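Local coordinates for CAMK/CAMK2 protein kinase (Salpingoeca rosetta, PDB 5IG1), which probably phosphorylates serine and threonine residues of proteins with ATP, and is represented here by its kinase-domain piece, at residues G101-E106 / L147-K152; Q74-V79 / N155-I160; V213-F218 / L291-K296. One frame throughout, in Å; residues are numbered along the deposited sequence.

Contacts 1 and 2 are neighbours, their centres about 10 Å apart. They share the three-stranded antiparallel sheet 101-102, 147-149, 158-160, which lies in the C-terminal lobe just past the hinge; strand 147-149 is the middle one. Contact 2 brings the loop between helix 57-72 and strand 81-86 onto this sheet. Leu-148 O and Lys-159 N, probably hydrogen-bonded, join the two directly. Along the chain contact 1 is nested inside the loop that contact 2 closes. Contact 3 follows both, about 16 Å from contact 1 and about 23 Å from contact 2, centre to centre. It touches only contact 1, through Phe-104 and Leu-294. Through it the last modelled helix, 288-302, is held against the C-terminal lobe.

Contact 1 (G101-E106 / L147-K152); sequences GELFDE and LLLASK
Leu-149 reaches from its strand to the short helix 103-107, meeting Leu-103 and Glu-106. Its CB lies 3.9 Å from Gly-101 O. CG stands anti to the carbonyl carbon (chi1 -72°), and this sends the two methyls toward the helix. CD1 meets Glu-106 at CB, 3.5 Å away, and runs on against its CG. The two side chains are nearly perpendicular. The other methyl, CD2, meets Leu-103 CD1 at 4.1 Å. Glu-106 offers Leu-149 its aliphatic part, while OE1 forms a salt bridge with Arg-110. Leu-149 N donates to Gly-101 O at 2.8 Å. Glu-102 and Leu-148 form an antiparallel non-hydrogen-bonded pair. This is the short strand just past the hinge of a protein kinase, lying beside strand 147-149, which follows the catalytic loop. Leu-103 N gives a nearly straight bond to Leu-147 O, 2.8 Å long at 169°, where the strand turns into the helix. Next to it, Leu-148 CD2 packs 4.1 Å from Glu-102 CG. The carboxylate of Glu-102 extends away to a salt bridge with Arg-301 of helix 288-302. The Phe-104 ring meets Leu-147 CD1 obliquely, CE1 being 4.4 Å from that methyl.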
ATOM      1  N   GLY A 101       6.547 -11.058   1.306  1.00 43.76           N
ATOM      2  CA  GLY A 101       7.292  -9.839   1.153  1.00 31.29           C
ATOM      3  C   GLY A 101       6.561  -8.812   0.313  1.00 45.05           C
ATOM      4  O   GLY A 101       5.369  -8.928   0.003  1.00 45.72           O
ATOM      5  N   GLU A 102       7.310  -7.772  -0.049  1.00 55.47           N
ATOM      6  CA  GLU A 102       6.782  -6.711  -0.892  1.00 38.83           C
ATOM      7  C   GLU A 102       6.590  -7.206  -2.321  1.00 46.05           C
ATOM      8  O   GLU A 102       7.438  -7.915  -2.870  1.00 43.01           O
ATOM      9  CB  GLU A 102       7.724  -5.508  -0.880  1.00 54.57           C
ATOM     10  CG  GLU A 102       7.907  -4.863   0.482  1.00 65.77           C
ATOM     11  CD  GLU A 102       8.741  -3.600   0.418  1.00 89.43           C
ATOM     12  OE1 GLU A 102       9.207  -3.246  -0.686  1.00100.33           O
ATOM     13  OE2 GLU A 102       8.929  -2.958   1.469  1.00 89.29           O
ATOM     14  N   LEU A 103       5.467  -6.803  -2.926  1.00 52.73           N
ATOM     15  CA  LEU A 103       5.135  -7.207  -4.291  1.00 35.94           C
ATOM     16  C   LEU A 103       6.240  -6.836  -5.277  1.00 42.62           C
ATOM     17  O   LEU A 103       6.587  -7.626  -6.166  1.00 50.45           O
ATOM     18  CB  LEU A 103       3.813  -6.558  -4.704  1.00 31.25           C
ATOM     19  CG  LEU A 103       3.375  -6.689  -6.163  1.00 31.32           C
ATOM     20  CD1 LEU A 103       3.115  -8.144  -6.485  1.00 33.48           C
ATOM     21  CD2 LEU A 103       2.141  -5.824  -6.455  1.00 25.45           C
ATOM     22  N   PHE A 104       6.808  -5.636  -5.135  1.00 50.33           N
ATOM     23  CA  PHE A 104       7.804  -5.189  -6.101  1.00 40.98           C
ATOM     24  C   PHE A 104       9.111  -5.944  -5.935  1.00 43.57           C
ATOM     25  O   PHE A 104       9.846  -6.128  -6.911  1.00 57.66           O
ATOM     26  CB  PHE A 104       8.034  -3.680  -5.977  1.00 46.27           C
ATOM     27  CG  PHE A 104       6.921  -2.838  -6.559  1.00 44.84           C
ATOM     28  CD1 PHE A 104       5.624  -3.316  -6.636  1.00 57.78           C
ATOM     29  CD2 PHE A 104       7.183  -1.572  -7.045  1.00 54.49           C
ATOM     30  CE1 PHE A 104       4.614  -2.545  -7.170  1.00 56.76           C
ATOM     31  CE2 PHE A 104       6.171  -0.798  -7.580  1.00 48.53           C
ATOM     32  CZ  PHE A 104       4.889  -1.288  -7.647  1.00 47.17           C
ATOM     33  N   ASP A 105       9.415  -6.400  -4.717  1.00 37.24           N
ATOM     34  CA  ASP A 105      10.593  -7.231  -4.519  1.00 31.12           C
ATOM     35  C   ASP A 105      10.419  -8.621  -5.122  1.00 51.33           C
ATOM     36  O   ASP A 105      11.415  -9.310  -5.363  1.00 66.75           O
ATOM     37  CB  ASP A 105      10.920  -7.349  -3.029  1.00 33.31           C
ATOM     38  CG  ASP A 105      11.378  -6.036  -2.419  1.00 64.03           C
ATOM     39  OD1 ASP A 105      11.871  -5.165  -3.166  1.00 82.38           O
ATOM     40  OD2 ASP A 105      11.254  -5.879  -1.185  1.00 61.56           O
ATOM     41  N   GLU A 106       9.181  -9.049  -5.367  1.00 44.80           N
ATOM     42  CA  GLU A 106       8.937 -10.379  -5.910  1.00 50.54           C
ATOM     43  C   GLU A 106       8.794 -10.366  -7.420  1.00 54.85           C
ATOM     44  O   GLU A 106       9.214 -11.321  -8.087  1.00 55.88           O
ATOM     45  CB  GLU A 106       7.679 -10.991  -5.280  1.00 51.52           C
ATOM     46  CG  GLU A 106       7.453 -12.469  -5.629  1.00 55.81           C
ATOM     47  CD  GLU A 106       6.642 -12.668  -6.898  1.00 67.78           C
ATOM     48  OE1 GLU A 106       6.085 -11.680  -7.417  1.00 84.50           O
ATOM     49  OE2 GLU A 106       6.557 -13.815  -7.377  1.00 74.70           O
ATOM     50  N   LEU A 147       2.338  -2.948  -0.215  1.00 39.56           N
ATOM     51  CA  LEU A 147       1.740  -3.951  -1.093  1.00 35.96           C
ATOM     52  C   LEU A 147       2.499  -5.255  -0.884  1.00 33.74           C
ATOM     53  O   LEU A 147       3.580  -5.447  -1.446  1.00 55.01           O
ATOM     54  CB  LEU A 147       1.789  -3.506  -2.549  1.00 35.55           C
ATOM     55  CG  LEU A 147       1.250  -2.102  -2.799  1.00 30.73           C
ATOM     56  CD1 LEU A 147       1.366  -1.747  -4.270  1.00 54.18           C
ATOM     57  CD2 LEU A 147      -0.192  -2.020  -2.337  1.00 44.86           C
ATOM     58  N   LEU A 148       1.932  -6.149  -0.080  1.00 40.43           N
ATOM     59  CA  LEU A 148       2.598  -7.382   0.300  1.00 40.24           C
ATOM     60  C   LEU A 148       1.990  -8.582  -0.414  1.00 48.15           C
ATOM     61  O   LEU A 148       0.917  -8.507  -1.017  1.00 56.24           O
ATOM     62  CB  LEU A 148       2.524  -7.601   1.810  1.00 30.14           C
ATOM     63  CG  LEU A 148       2.992  -6.441   2.679  1.00 31.91           C
ATOM     64  CD1 LEU A 148       2.981  -6.840   4.149  1.00 34.33           C
ATOM     65  CD2 LEU A 148       4.372  -5.987   2.247  1.00 39.29           C
ATOM     66  N   LEU A 149       2.711  -9.693  -0.352  1.00 36.70           N
ATOM     67  CA  LEU A 149       2.234 -10.982  -0.824  1.00 44.82           C
ATOM     68  C   LEU A 149       2.037 -11.898   0.377  1.00 46.25           C
ATOM     69  O   LEU A 149       2.889 -11.954   1.267  1.00 47.21           O
ATOM     70  CB  LEU A 149       3.216 -11.604  -1.822  1.00 41.31           C
ATOM     71  CG  LEU A 149       3.265 -10.935  -3.197  1.00 37.15           C
ATOM     72  CD1 LEU A 149       4.417 -11.477  -4.000  1.00 50.65           C
ATOM     73  CD2 LEU A 149       1.961 -11.137  -3.945  1.00 39.19           C
ATOM     74  N   ALA A 150       0.905 -12.605   0.402  1.00 36.67           N
ATOM     75  CA  ALA A 150       0.575 -13.426   1.563  1.00 42.94           C
ATOM     76  C   ALA A 150       1.612 -14.521   1.793  1.00 49.51           C
ATOM     77  O   ALA A 150       1.950 -14.836   2.941  1.00 57.76           O
ATOM     78  CB  ALA A 150      -0.814 -14.035   1.390  1.00 52.87           C
ATOM     79  N   SER A 151       2.135 -15.106   0.721  1.00 43.56           N
ATOM     80  CA  SER A 151       3.088 -16.196   0.843  1.00 43.92           C
ATOM     81  C   SER A 151       4.077 -16.126  -0.309  1.00 51.82           C
ATOM     82  O   SER A 151       3.832 -15.473  -1.327  1.00 64.17           O
ATOM     83  CB  SER A 151       2.370 -17.544   0.855  1.00 50.23           C
ATOM     84  OG  SER A 151       1.487 -17.655  -0.250  1.00 54.68           O
ATOM     85  N   LYS A 152       5.197 -16.829  -0.146  1.00 52.60           N
ATOM     86  CA  LYS A 152       6.170 -16.968  -1.221  1.00 50.27           C
ATOM     87  C   LYS A 152       5.679 -17.877  -2.334  1.00 56.31           C
ATOM     88  O   LYS A 152       6.456 -18.200  -3.237  1.00 75.80           O
ATOM     89  CB  LYS A 152       7.498 -17.496  -0.672  1.00 40.93           C
ATOM     90  CG  LYS A 152       8.047 -16.697   0.500  1.00 41.08           C
ATOM     91  CD  LYS A 152       9.402 -17.229   0.961  1.00 68.28           C
ATOM     92  CE  LYS A 152       9.799 -16.636   2.313  1.00 80.40           C
ATOM     93  NZ  LYS A 152       8.964 -17.173   3.426  1.00 97.27           N
TER

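Contact 2 (Q74-V79 / N155-I160); sequences QHEHIV and NAPVKI
His-77 sets the edge of its imidazole against the ring of Pro-157, with CE1 3.8 Å from Pro-157 CB. The two side chains meet almost perpendicularly. Glu-76 CG lies over the centre of one face of the imidazole. The first torsion of His-77 (chi1 -59°) carries the ring over to strand 158-160, and the second (chi2 -64°) turns ND1 to it. ND1 donates to Val-158 O at 2.8 Å, though the bond is bent, 133° at the hydrogen. Further along, the backbones join. Ile-160 N donates to His-77 O at 2.8 Å, and Val-79 N to Ile-160 O at 3.0 Å. Ile-78 and Ile-160 run alongside each other in the same direction, their CG1 atoms 3.9 Å apart. A type I turn spans His-75 to Ile-78; its end and Val-79 meet the strand that leads to the DFG motif. In protein kinases this turn belongs to the loop between helix C and the next strand, and it ties the N-terminal lobe to the C-terminal one. Lys-159 passes along the turn, its CG and CE near Glu-76 O. Its CB packs on Val-79 CG2, and NZ donates to Glu-76 O at 2.6 Å. NZ also forms a salt bridge with Glu-96 and a weak one with Glu-76 OE1, at 3.4 Å. A leucine in its place would probably leave that carbonyl without its donor and Glu-96 without its salt-bridge partner. With both carboxylates near the amine, the buried lysine is likely to stay charged.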
ATOM      1  N   GLN A  74     -12.201  -6.024   7.232  1.00 62.06           N
ATOM      2  CA  GLN A  74     -12.089  -7.471   7.042  1.00 78.29           C
ATOM      3  C   GLN A  74     -12.231  -7.760   5.549  1.00 75.75           C
ATOM      4  O   GLN A  74     -13.346  -7.822   5.024  1.00 72.43           O
ATOM      5  CB  GLN A  74     -13.129  -8.232   7.855  1.00 88.69           C
ATOM      6  CG  GLN A  74     -13.003  -9.749   7.735  1.00112.46           C
ATOM      7  CD  GLN A  74     -13.992 -10.497   8.619  1.00129.89           C
ATOM      8  OE1 GLN A  74     -14.735  -9.889   9.389  1.00134.65           O
ATOM      9  NE2 GLN A  74     -14.002 -11.821   8.512  1.00130.52           N
ATOM     10  N   HIS A  75     -11.097  -7.940   4.873  1.00 66.92           N
ATOM     11  CA  HIS A  75     -11.077  -8.175   3.438  1.00 51.91           C
ATOM     12  C   HIS A  75      -9.922  -9.106   3.106  1.00 59.78           C
ATOM     13  O   HIS A  75      -8.899  -9.121   3.796  1.00 68.20           O
ATOM     14  CB  HIS A  75     -10.945  -6.864   2.658  1.00 53.01           C
ATOM     15  CG  HIS A  75     -11.207  -7.001   1.193  1.00 48.76           C
ATOM     16  ND1 HIS A  75     -10.209  -7.253   0.277  1.00 54.78           N
ATOM     17  CD2 HIS A  75     -12.356  -6.910   0.484  1.00 37.61           C
ATOM     18  CE1 HIS A  75     -10.733  -7.320  -0.934  1.00 63.61           C
ATOM     19  NE2 HIS A  75     -12.034  -7.114  -0.837  1.00 67.61           N
ATOM     20  N   GLU A  76     -10.099  -9.883   2.036  1.00 65.11           N
ATOM     21  CA  GLU A  76      -9.085 -10.859   1.650  1.00 57.59           C
ATOM     22  C   GLU A  76      -7.763 -10.185   1.294  1.00 55.00           C
ATOM     23  O   GLU A  76      -6.686 -10.717   1.592  1.00 64.65           O
ATOM     24  CB  GLU A  76      -9.604 -11.700   0.481  1.00 72.21           C
ATOM     25  CG  GLU A  76      -8.554 -12.565  -0.208  1.00 94.51           C
ATOM     26  CD  GLU A  76      -7.970 -13.626   0.704  1.00107.33           C
ATOM     27  OE1 GLU A  76      -6.732 -13.648   0.880  1.00 97.96           O
ATOM     28  OE2 GLU A  76      -8.750 -14.436   1.249  1.00118.91           O
ATOM     29  N   HIS A  77      -7.816  -9.009   0.670  1.00 46.33           N
ATOM     30  CA  HIS A  77      -6.616  -8.332   0.196  1.00 45.49           C
ATOM     31  C   HIS A  77      -6.195  -7.186   1.103  1.00 41.87           C
ATOM     32  O   HIS A  77      -5.507  -6.257   0.659  1.00 48.98           O
ATOM     33  CB  HIS A  77      -6.827  -7.861  -1.239  1.00 50.19           C
ATOM     34  CG  HIS A  77      -7.150  -8.985  -2.167  1.00 49.18           C
ATOM     35  ND1 HIS A  77      -6.258 -10.001  -2.434  1.00 40.49           N
ATOM     36  CD2 HIS A  77      -8.283  -9.293  -2.838  1.00 58.40           C
ATOM     37  CE1 HIS A  77      -6.816 -10.867  -3.259  1.00 51.40           C
ATOM     38  NE2 HIS A  77      -8.046 -10.461  -3.519  1.00 65.03           N
ATOM     39  N   ILE A  78      -6.602  -7.241   2.366  1.00 44.89           N
ATOM     40  CA  ILE A  78      -6.125  -6.352   3.414  1.00 44.74           C
ATOM     41  C   ILE A  78      -5.579  -7.236   4.520  1.00 39.07           C
ATOM     42  O   ILE A  78      -6.293  -8.115   5.019  1.00 66.81           O
ATOM     43  CB  ILE A  78      -7.244  -5.449   3.951  1.00 40.59           C
ATOM     44  CG1 ILE A  78      -7.797  -4.555   2.847  1.00 39.79           C
ATOM     45  CG2 ILE A  78      -6.735  -4.611   5.108  1.00 31.86           C
ATOM     46  CD1 ILE A  78      -8.984  -3.763   3.296  1.00 41.32           C
ATOM     47  N   VAL A  79      -4.318  -7.014   4.895  1.00 48.30           N
ATOM     48  CA  VAL A  79      -3.703  -7.740   6.001  1.00 45.25           C
ATOM     49  C   VAL A  79      -4.546  -7.558   7.254  1.00 43.83           C
ATOM     50  O   VAL A  79      -4.609  -6.462   7.818  1.00 51.41           O
ATOM     51  CB  VAL A  79      -2.260  -7.277   6.249  1.00 37.37           C
ATOM     52  CG1 VAL A  79      -1.722  -7.935   7.508  1.00 43.86           C
ATOM     53  CG2 VAL A  79      -1.380  -7.609   5.054  1.00 33.36           C
ATOM     54  N   ASN A 155       0.974 -17.080  -7.423  1.00 86.41           N
ATOM     55  CA  ASN A 155      -0.457 -16.801  -7.331  1.00 98.87           C
ATOM     56  C   ASN A 155      -0.904 -16.536  -5.894  1.00 81.32           C
ATOM     57  O   ASN A 155      -2.087 -16.682  -5.574  1.00 73.92           O
ATOM     58  CB  ASN A 155      -1.293 -17.938  -7.942  1.00113.51           C
ATOM     59  CG  ASN A 155      -0.905 -18.250  -9.381  1.00116.36           C
ATOM     60  OD1 ASN A 155      -0.442 -17.377 -10.123  1.00108.01           O
ATOM     61  ND2 ASN A 155      -1.096 -19.503  -9.782  1.00110.46           N
ATOM     62  N   ALA A 156       0.022 -16.159  -5.017  1.00 68.77           N
ATOM     63  CA  ALA A 156      -0.354 -15.687  -3.697  1.00 50.13           C
ATOM     64  C   ALA A 156      -1.080 -14.349  -3.816  1.00 57.63           C
ATOM     65  O   ALA A 156      -0.800 -13.559  -4.723  1.00 50.98           O
ATOM     66  CB  ALA A 156       0.873 -15.529  -2.805  1.00 40.74           C
ATOM     67  N   PRO A 157      -2.022 -14.071  -2.920  1.00 56.09           N
ATOM     68  CA  PRO A 157      -2.790 -12.829  -3.033  1.00 48.43           C
ATOM     69  C   PRO A 157      -1.989 -11.617  -2.589  1.00 46.98           C
ATOM     70  O   PRO A 157      -1.188 -11.675  -1.651  1.00 52.75           O
ATOM     71  CB  PRO A 157      -3.987 -13.075  -2.108  1.00 47.36           C
ATOM     72  CG  PRO A 157      -3.463 -14.022  -1.090  1.00 47.71           C
ATOM     73  CD  PRO A 157      -2.505 -14.919  -1.817  1.00 44.61           C
ATOM     74  N   VAL A 158      -2.212 -10.509  -3.285  1.00 44.89           N
ATOM     75  CA  VAL A 158      -1.680  -9.222  -2.858  1.00 39.18           C
ATOM     76  C   VAL A 158      -2.557  -8.684  -1.739  1.00 47.72           C
ATOM     77  O   VAL A 158      -3.791  -8.708  -1.831  1.00 50.09           O
ATOM     78  CB  VAL A 158      -1.617  -8.239  -4.036  1.00 38.31           C
ATOM     79  CG1 VAL A 158      -1.156  -6.872  -3.561  1.00 30.41           C
ATOM     80  CG2 VAL A 158      -0.696  -8.775  -5.119  1.00 41.75           C
ATOM     81  N   LYS A 159      -1.923  -8.205  -0.674  1.00 43.92           N
ATOM     82  CA  LYS A 159      -2.613  -7.637   0.473  1.00 29.86           C
ATOM     83  C   LYS A 159      -2.010  -6.279   0.783  1.00 45.57           C
ATOM     84  O   LYS A 159      -0.785  -6.153   0.868  1.00 54.32           O
ATOM     85  CB  LYS A 159      -2.497  -8.552   1.691  1.00 42.75           C
ATOM     86  CG  LYS A 159      -3.275  -9.853   1.573  1.00 42.50           C
ATOM     87  CD  LYS A 159      -2.938 -10.774   2.727  1.00 38.49           C
ATOM     88  CE  LYS A 159      -3.732 -12.059   2.657  1.00 45.98           C
ATOM     89  NZ  LYS A 159      -5.074 -11.909   3.278  1.00 63.04           N
ATOM     90  N   ILE A 160      -2.861  -5.258   0.941  1.00 41.89           N
ATOM     91  CA  ILE A 160      -2.383  -3.940   1.336  1.00 34.47           C
ATOM     92  C   ILE A 160      -2.329  -3.887   2.855  1.00 35.20           C
ATOM     93  O   ILE A 160      -2.988  -4.666   3.549  1.00 48.92           O
ATOM     94  CB  ILE A 160      -3.250  -2.805   0.761  1.00 31.43           C
ATOM     95  CG1 ILE A 160      -4.618  -2.775   1.428  1.00 52.59           C
ATOM     96  CG2 ILE A 160      -3.415  -2.981  -0.744  1.00 42.54           C
ATOM     97  CD1 ILE A 160      -5.508  -1.660   0.897  1.00 56.70           C
TER

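Contact 3 (V213-F218 / L291-K296); sequences VGYPPF and LEELKK
Gly-214 and Glu-293 bury equal areas here, and Leu-294 adds a smaller share. Gly-214 is the first residue to leave helical geometry at the end of helix 198-213, and its phi is positive, 94°. Its CA comes within 4.0 Å of Leu-294 CA, so the chain lies directly on helix 288-302. A CB on Gly-214 would probably crowd Glu-293 CB and Leu-294 N, and the positive phi itself favours glycine. Glu-293 points at the loop. Its CB is 3.4 Å from Val-213 O. Its CG sits anti to the backbone N (chi1 -161°), and this brings it against both Gly-214 O and the ring of Tyr-215. CG meets that ring at its edge, 3.6 Å from Tyr-215 CD2. Carboxylate and ring planes stand nearly perpendicular, 82° apart. The acid does not bond to the loop. OE2 takes a salt bridge from Lys-296 NZ, one turn on, at 3.0 Å; the amine comes from above the carboxylate plane. Tyr-215 has Val-213 CG2 against one face, off-centre, and its OH is hydrogen-bonded to Glu-241. Leu-294 CD1 packs 3.9 Å from Gly-214 CA. No hydrogen bond crosses between the segments; the contact is van der Waals packing, largely of side-chain carbons on loop carbonyls. In CaMKII the helix that follows the kinase domain belongs to the regulatory segment, and helix 288-302 is consistent with it. This helix packs by Leu-294 on Ile-210, near the end of helix 198-213, and on Phe-104 and Ile-107 of helix 103-107, while the loop runs on to helix 223-231.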
ATOM      1  N   VAL A 213       6.355  -0.438 -16.247  1.00 35.07           N
ATOM      2  CA  VAL A 213       7.648  -0.082 -16.830  1.00 38.83           C
ATOM      3  C   VAL A 213       8.793  -0.101 -15.838  1.00 39.71           C
ATOM      4  O   VAL A 213       9.960  -0.077 -16.273  1.00 57.47           O
ATOM      5  CB  VAL A 213       7.598   1.297 -17.541  1.00 41.98           C
ATOM      6  CG1 VAL A 213       6.737   1.237 -18.815  1.00 43.51           C
ATOM      7  CG2 VAL A 213       7.105   2.391 -16.588  1.00 51.28           C
ATOM      8  N   GLY A 214       8.566  -0.098 -14.524  1.00 36.57           N
ATOM      9  CA  GLY A 214       9.656  -0.235 -13.591  1.00 44.15           C
ATOM     10  C   GLY A 214      10.233   1.054 -13.063  1.00 42.38           C
ATOM     11  O   GLY A 214      11.198   0.999 -12.298  1.00 46.74           O
ATOM     12  N   TYR A 215       9.682   2.205 -13.437  1.00 43.52           N
ATOM     13  CA  TYR A 215      10.143   3.494 -12.942  1.00 42.30           C
ATOM     14  C   TYR A 215       8.924   4.371 -12.699  1.00 50.29           C
ATOM     15  O   TYR A 215       7.882   4.163 -13.329  1.00 58.31           O
ATOM     16  CB  TYR A 215      11.101   4.182 -13.925  1.00 37.85           C
ATOM     17  CG  TYR A 215      10.538   4.398 -15.307  1.00 40.80           C
ATOM     18  CD1 TYR A 215       9.832   5.551 -15.615  1.00 39.51           C
ATOM     19  CD2 TYR A 215      10.744   3.470 -16.315  1.00 38.71           C
ATOM     20  CE1 TYR A 215       9.328   5.764 -16.880  1.00 50.90           C
ATOM     21  CE2 TYR A 215      10.240   3.678 -17.587  1.00 52.66           C
ATOM     22  CZ  TYR A 215       9.534   4.826 -17.861  1.00 57.96           C
ATOM     23  OH  TYR A 215       9.036   5.032 -19.122  1.00 80.06           O
ATOM     24  N   PRO A 216       9.012   5.327 -11.776  1.00 51.37           N
ATOM     25  CA  PRO A 216       7.836   6.126 -11.420  1.00 41.74           C
ATOM     26  C   PRO A 216       7.590   7.215 -12.447  1.00 47.58           C
ATOM     27  O   PRO A 216       8.523   7.648 -13.139  1.00 48.66           O
ATOM     28  CB  PRO A 216       8.221   6.720 -10.060  1.00 54.21           C
ATOM     29  CG  PRO A 216       9.711   6.825 -10.128  1.00 60.93           C
ATOM     30  CD  PRO A 216      10.184   5.668 -10.949  1.00 49.15           C
ATOM     31  N   PRO A 217       6.345   7.683 -12.583  1.00 49.11           N
ATOM     32  CA  PRO A 217       6.093   8.793 -13.512  1.00 46.82           C
ATOM     33  C   PRO A 217       6.600  10.122 -12.996  1.00 49.14           C
ATOM     34  O   PRO A 217       6.991  10.977 -13.800  1.00 76.68           O
ATOM     35  CB  PRO A 217       4.566   8.790 -13.654  1.00 41.75           C
ATOM     36  CG  PRO A 217       4.084   8.249 -12.353  1.00 43.12           C
ATOM     37  CD  PRO A 217       5.113   7.225 -11.918  1.00 43.36           C
ATOM     38  N   PHE A 218       6.608  10.325 -11.686  1.00 57.27           N
ATOM     39  CA  PHE A 218       7.113  11.549 -11.075  1.00 54.63           C
ATOM     40  C   PHE A 218       8.349  11.165 -10.272  1.00 57.37           C
ATOM     41  O   PHE A 218       8.245  10.558  -9.202  1.00 73.86           O
ATOM     42  CB  PHE A 218       6.050  12.210 -10.201  1.00 55.43           C
ATOM     43  CG  PHE A 218       4.675  12.199 -10.803  1.00 49.39           C
ATOM     44  CD1 PHE A 218       4.349  13.052 -11.843  1.00 56.00           C
ATOM     45  CD2 PHE A 218       3.707  11.337 -10.325  1.00 62.99           C
ATOM     46  CE1 PHE A 218       3.084  13.039 -12.399  1.00 59.01           C
ATOM     47  CE2 PHE A 218       2.438  11.323 -10.871  1.00 64.57           C
ATOM     48  CZ  PHE A 218       2.126  12.176 -11.907  1.00 55.43           C
ATOM     49  N   LEU A 291      11.254  -5.471 -15.613  1.00 47.70           N
ATOM     50  CA  LEU A 291      11.877  -6.171 -14.495  1.00 50.18           C
ATOM     51  C   LEU A 291      13.240  -5.570 -14.154  1.00 61.32           C
ATOM     52  O   LEU A 291      13.560  -5.368 -12.977  1.00 56.76           O
ATOM     53  CB  LEU A 291      11.994  -7.664 -14.823  1.00 56.30           C
ATOM     54  CG  LEU A 291      10.869  -8.569 -14.302  1.00 51.68           C
ATOM     55  CD1 LEU A 291       9.528  -7.862 -14.370  1.00 46.19           C
ATOM     56  CD2 LEU A 291      10.808  -9.891 -15.063  1.00 39.63           C
ATOM     57  N   GLU A 292      14.061  -5.284 -15.168  1.00 61.05           N
ATOM     58  CA  GLU A 292      15.379  -4.708 -14.902  1.00 54.96           C
ATOM     59  C   GLU A 292      15.257  -3.301 -14.327  1.00 47.99           C
ATOM     60  O   GLU A 292      15.874  -2.969 -13.301  1.00 59.61           O
ATOM     61  CB  GLU A 292      16.206  -4.689 -16.187  1.00 48.70           C
ATOM     62  CG  GLU A 292      16.317  -6.031 -16.890  1.00 60.27           C
ATOM     63  CD  GLU A 292      17.365  -6.937 -16.271  1.00 92.36           C
ATOM     64  OE1 GLU A 292      17.920  -6.578 -15.208  1.00 95.85           O
ATOM     65  OE2 GLU A 292      17.641  -8.009 -16.856  1.00 99.00           O
ATOM     66  N   GLU A 293      14.457  -2.459 -14.983  1.00 47.24           N
ATOM     67  CA  GLU A 293      14.189  -1.127 -14.461  1.00 52.09           C
ATOM     68  C   GLU A 293      13.613  -1.196 -13.059  1.00 49.86           C
ATOM     69  O   GLU A 293      13.880  -0.317 -12.230  1.00 63.88           O
ATOM     70  CB  GLU A 293      13.231  -0.387 -15.396  1.00 51.15           C
ATOM     71  CG  GLU A 293      13.227   1.112 -15.212  1.00 78.16           C
ATOM     72  CD  GLU A 293      14.614   1.703 -15.309  1.00 85.11           C
ATOM     73  OE1 GLU A 293      15.113   2.217 -14.288  1.00 91.83           O
ATOM     74  OE2 GLU A 293      15.208   1.639 -16.406  1.00 84.96           O
ATOM     75  N   LEU A 294      12.831  -2.238 -12.775  1.00 43.68           N
ATOM     76  CA  LEU A 294      12.228  -2.376 -11.458  1.00 44.60           C
ATOM     77  C   LEU A 294      13.261  -2.777 -10.414  1.00 41.66           C
ATOM     78  O   LEU A 294      13.148  -2.373  -9.254  1.00 50.73           O
ATOM     79  CB  LEU A 294      11.080  -3.385 -11.523  1.00 42.44           C
ATOM     80  CG  LEU A 294      10.068  -3.398 -10.376  1.00 51.15           C
ATOM     81  CD1 LEU A 294       9.576  -2.006 -10.074  1.00 48.91           C
ATOM     82  CD2 LEU A 294       8.892  -4.306 -10.732  1.00 55.79           C
ATOM     83  N   LYS A 295      14.268  -3.567 -10.799  1.00 40.91           N
ATOM     84  CA  LYS A 295      15.402  -3.809  -9.909  1.00 49.87           C
ATOM     85  C   LYS A 295      16.120  -2.505  -9.588  1.00 60.11           C
ATOM     86  O   LYS A 295      16.491  -2.250  -8.433  1.00 51.55           O
ATOM     87  CB  LYS A 295      16.374  -4.813 -10.538  1.00 46.62           C
ATOM     88  CG  LYS A 295      15.762  -6.182 -10.806  1.00 82.99           C
ATOM     89  CD  LYS A 295      16.602  -7.017 -11.777  1.00 92.60           C
ATOM     90  CE  LYS A 295      15.893  -8.329 -12.122  1.00 82.68           C
ATOM     91  NZ  LYS A 295      16.493  -9.046 -13.281  1.00 64.35           N
ATOM     92  N   LYS A 296      16.327  -1.662 -10.608  1.00 66.37           N
ATOM     93  CA  LYS A 296      16.948  -0.364 -10.352  1.00 59.65           C
ATOM     94  C   LYS A 296      16.083   0.483  -9.425  1.00 64.12           C
ATOM     95  O   LYS A 296      16.601   1.188  -8.551  1.00 64.88           O
ATOM     96  CB  LYS A 296      17.212   0.367 -11.670  1.00 68.04           C
ATOM     97  CG  LYS A 296      18.122  -0.389 -12.637  1.00 72.31           C
ATOM     98  CD  LYS A 296      19.048   0.553 -13.401  1.00 93.06           C
ATOM     99  CE  LYS A 296      18.304   1.378 -14.443  1.00100.35           C
ATOM    100  NZ  LYS A 296      17.834   0.541 -15.584  1.00 93.56           N
TER